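Side-chain contact in short chain dehydrogenase/reductase (Acinetobacter baumannii, PDB 4IUY), which probably catalyses NAD(P)-dependent oxidation or reduction, as a member of the short-chain dehydrogenase/reductase family: residues Y29-G34 with D94-L99. Residues are numbered along the deposited sequence; the frame is centred on the assembly and turned at random.
Sequences YILITG and DMLSSL
Leu31 on strand 29-32 faces Met95 and Leu96 on helix 89-101; the nearest CA atoms across the two segments are those of Leu31 and Leu96, 10.0 Å apart. At that separation side chains alone bridge the gap. The helical turn keeps its own bonds, Leu99 N giving to Met95 O at 3.0 Å.

Leu31 carries the strand's side of the contact. With CG anti to the backbone N (chi1 175°), the side chain is carried toward the helix, and the two methyls at its end meet Met95. That residue, built as selenomethionine, comes the other way, tip to tip. Its extended start carries SE of Met95 to 4.2 Å from CD1 of Leu31. The bend at chi3 (69°) then turns CE of Met95 to lie near both methyls, closer to CD2 of Leu31 at 4.0 Å. Leu96 adds its CD2, 4.2 Å from CD2 of Leu31, so that CD2 of Leu31 touches both Met95 and Leu96.

All three side chains are buried and the contact is purely apolar. Val55 and Cys57 of strand 53-58 touch Leu31, Cys57 also reaches Met95, Phe82 of strand 79-83 borders Met95, and Val147 of helix 126-153 touches both leucines. This is helix-on-sheet packing on one face of a Rossmann fold, joining an inner strand of the parallel sheet to the helix that follows strand 79-83 in the chain and leads to strand 108-111.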
ATOM      1  N   TYR D  29       8.613   6.312  32.105  1.00 43.91           N
ATOM      2  CA  TYR D  29       7.457   7.175  32.196  1.00 47.96           C
ATOM      3  C   TYR D  29       6.710   7.152  30.871  1.00 50.46           C
ATOM      4  O   TYR D  29       7.279   7.441  29.804  1.00 51.17           O
ATOM      5  CB  TYR D  29       7.851   8.597  32.622  1.00 47.63           C
ATOM      6  CG  TYR D  29       8.091   8.756  34.123  1.00 51.38           C
ATOM      7  CD1 TYR D  29       7.098   9.282  34.950  1.00 51.10           C
ATOM      8  CD2 TYR D  29       9.309   8.422  34.707  1.00 55.16           C
ATOM      9  CE1 TYR D  29       7.297   9.448  36.312  1.00 52.14           C
ATOM     10  CE2 TYR D  29       9.528   8.598  36.088  1.00 55.07           C
ATOM     11  CZ  TYR D  29       8.508   9.108  36.887  1.00 60.31           C
ATOM     12  OH  TYR D  29       8.677   9.283  38.263  1.00 64.95           O
ATOM     13  N   ILE D  30       5.445   6.756  30.943  1.00 45.51           N
ATOM     14  CA  ILE D  30       4.583   6.677  29.780  1.00 48.06           C
ATOM     15  C   ILE D  30       3.582   7.839  29.751  1.00 46.65           C
ATOM     16  O   ILE D  30       2.781   7.997  30.673  1.00 42.28           O
ATOM     17  CB  ILE D  30       3.775   5.372  29.782  1.00 48.03           C
ATOM     18  CG1 ILE D  30       4.659   4.176  30.158  1.00 41.93           C
ATOM     19  CG2 ILE D  30       3.110   5.174  28.404  1.00 51.12           C
ATOM     20  CD1 ILE D  30       5.799   3.893  29.181  1.00 39.94           C
ATOM     21  N   LEU D  31       3.630   8.660  28.705  1.00 41.71           N
ATOM     22  CA  LEU D  31       2.666   9.749  28.558  1.00 42.25           C
ATOM     23  C   LEU D  31       1.522   9.302  27.653  1.00 42.69           C
ATOM     24  O   LEU D  31       1.744   8.891  26.524  1.00 42.94           O
ATOM     25  CB  LEU D  31       3.321  11.014  28.005  1.00 48.93           C
ATOM     26  CG  LEU D  31       2.416  12.216  27.686  1.00 52.30           C
ATOM     27  CD1 LEU D  31       1.504  12.564  28.861  1.00 52.73           C
ATOM     28  CD2 LEU D  31       3.273  13.433  27.354  1.00 49.40           C
ATOM     29  N   ILE D  32       0.307   9.352  28.176  1.00 39.64           N
ATOM     30  CA  ILE D  32      -0.873   8.877  27.472  1.00 45.25           C
ATOM     31  C   ILE D  32      -1.875   9.998  27.320  1.00 49.06           C
ATOM     32  O   ILE D  32      -2.404  10.481  28.317  1.00 46.10           O
ATOM     33  CB  ILE D  32      -1.539   7.721  28.240  1.00 41.63           C
ATOM     34  CG1 ILE D  32      -0.508   6.620  28.493  1.00 41.99           C
ATOM     35  CG2 ILE D  32      -2.760   7.166  27.474  1.00 41.04           C
ATOM     36  CD1 ILE D  32      -0.968   5.576  29.480  1.00 45.64           C
ATOM     37  N   THR D  33      -2.110  10.432  26.079  1.00 42.00           N
ATOM     38  CA  THR D  33      -3.159  11.415  25.817  1.00 45.87           C
ATOM     39  C   THR D  33      -4.492  10.698  25.609  1.00 46.54           C
ATOM     40  O   THR D  33      -4.534   9.515  25.271  1.00 49.40           O
ATOM     41  CB  THR D  33      -2.840  12.246  24.570  1.00 53.79           C
ATOM     42  OG1 THR D  33      -2.899  11.392  23.412  1.00 53.95           O
ATOM     43  CG2 THR D  33      -1.439  12.880  24.674  1.00 39.56           C
ATOM     44  N   GLY D  34      -5.586  11.433  25.733  1.00 52.69           N
ATOM     45  CA  GLY D  34      -6.894  10.831  25.592  1.00 49.81           C
ATOM     46  C   GLY D  34      -7.133   9.749  26.639  1.00 51.51           C
ATOM     47  O   GLY D  34      -7.805   8.763  26.370  1.00 53.50           O
ATOM     48  N   ASP D  94       3.575  23.472  28.901  1.00 61.75           N
ATOM     49  CA  ASP D  94       3.563  23.732  30.338  1.00 64.31           C
ATOM     50  C   ASP D  94       3.578  22.438  31.151  1.00 62.28           C
ATOM     51  O   ASP D  94       4.288  22.338  32.153  1.00 54.40           O
ATOM     52  CB  ASP D  94       2.355  24.586  30.736  1.00 79.38           C
ATOM     53  CG  ASP D  94       2.424  25.997  30.174  1.00 92.43           C
ATOM     54  OD1 ASP D  94       3.552  26.491  29.949  1.00 95.57           O
ATOM     55  OD2 ASP D  94       1.352  26.607  29.942  1.00 95.11           O
HETATM   56  N   MSE D  95       2.805  21.443  30.715  1.00 51.76           N
HETATM   57  CA  MSE D  95       2.853  20.147  31.376  1.00 50.74           C
HETATM   58  C   MSE D  95       4.259  19.560  31.355  1.00 56.93           C
HETATM   59  O   MSE D  95       4.769  19.117  32.389  1.00 54.68           O
HETATM   60  CB  MSE D  95       1.885  19.155  30.737  1.00 57.14           C
HETATM   61  CG  MSE D  95       2.265  17.708  31.012  1.00 60.94           C
HETATM   62 SE   MSE D  95       0.978  16.472  30.266  0.86 66.98          SE
HETATM   63  CE  MSE D  95       1.345  16.759  28.365  1.00 78.04           C
ATOM     64  N   LEU D  96       4.889  19.552  30.180  1.00 52.05           N
ATOM     65  CA  LEU D  96       6.236  19.003  30.083  1.00 52.33           C
ATOM     66  C   LEU D  96       7.231  19.760  30.971  1.00 57.84           C
ATOM     67  O   LEU D  96       8.038  19.126  31.663  1.00 59.58           O
ATOM     68  CB  LEU D  96       6.696  18.904  28.629  1.00 49.16           C
ATOM     69  CG  LEU D  96       5.849  17.879  27.854  1.00 59.86           C
ATOM     70  CD1 LEU D  96       6.104  17.911  26.337  1.00 58.21           C
ATOM     71  CD2 LEU D  96       6.042  16.456  28.413  1.00 46.28           C
ATOM     72  N   SER D  97       7.146  21.095  30.997  1.00 62.14           N
ATOM     73  CA  SER D  97       7.995  21.876  31.897  1.00 60.54           C
ATOM     74  C   SER D  97       7.796  21.435  33.351  1.00 71.32           C
ATOM     75  O   SER D  97       8.759  21.227  34.092  1.00 56.89           O
ATOM     76  CB  SER D  97       7.666  23.378  31.828  1.00 61.89           C
ATOM     77  OG  SER D  97       8.048  23.976  30.608  1.00 75.55           O
ATOM     78  N   SER D  98       6.537  21.246  33.732  1.00 55.30           N
ATOM     79  CA  SER D  98       6.198  20.863  35.097  1.00 72.27           C
ATOM     80  C   SER D  98       6.835  19.520  35.437  1.00 63.91           C
ATOM     81  O   SER D  98       7.388  19.358  36.530  1.00 67.99           O
ATOM     82  CB  SER D  98       4.682  20.837  35.290  1.00 55.22           C
ATOM     83  OG  SER D  98       4.346  20.360  36.572  1.00102.45           O
ATOM     84  N   LEU D  99       6.791  18.577  34.488  1.00 63.06           N
ATOM     85  CA  LEU D  99       7.425  17.275  34.670  1.00 52.21           C
ATOM     86  C   LEU D  99       8.942  17.392  34.807  1.00 62.00           C
ATOM     87  O   LEU D  99       9.544  16.761  35.683  1.00 53.90           O
ATOM     88  CB  LEU D  99       7.064  16.326  33.529  1.00 50.21           C
ATOM     89  CG  LEU D  99       5.598  15.861  33.519  1.00 52.43           C
ATOM     90  CD1 LEU D  99       5.219  15.055  32.246  1.00 48.57           C
ATOM     91  CD2 LEU D  99       5.296  15.071  34.792  1.00 51.02           C
TER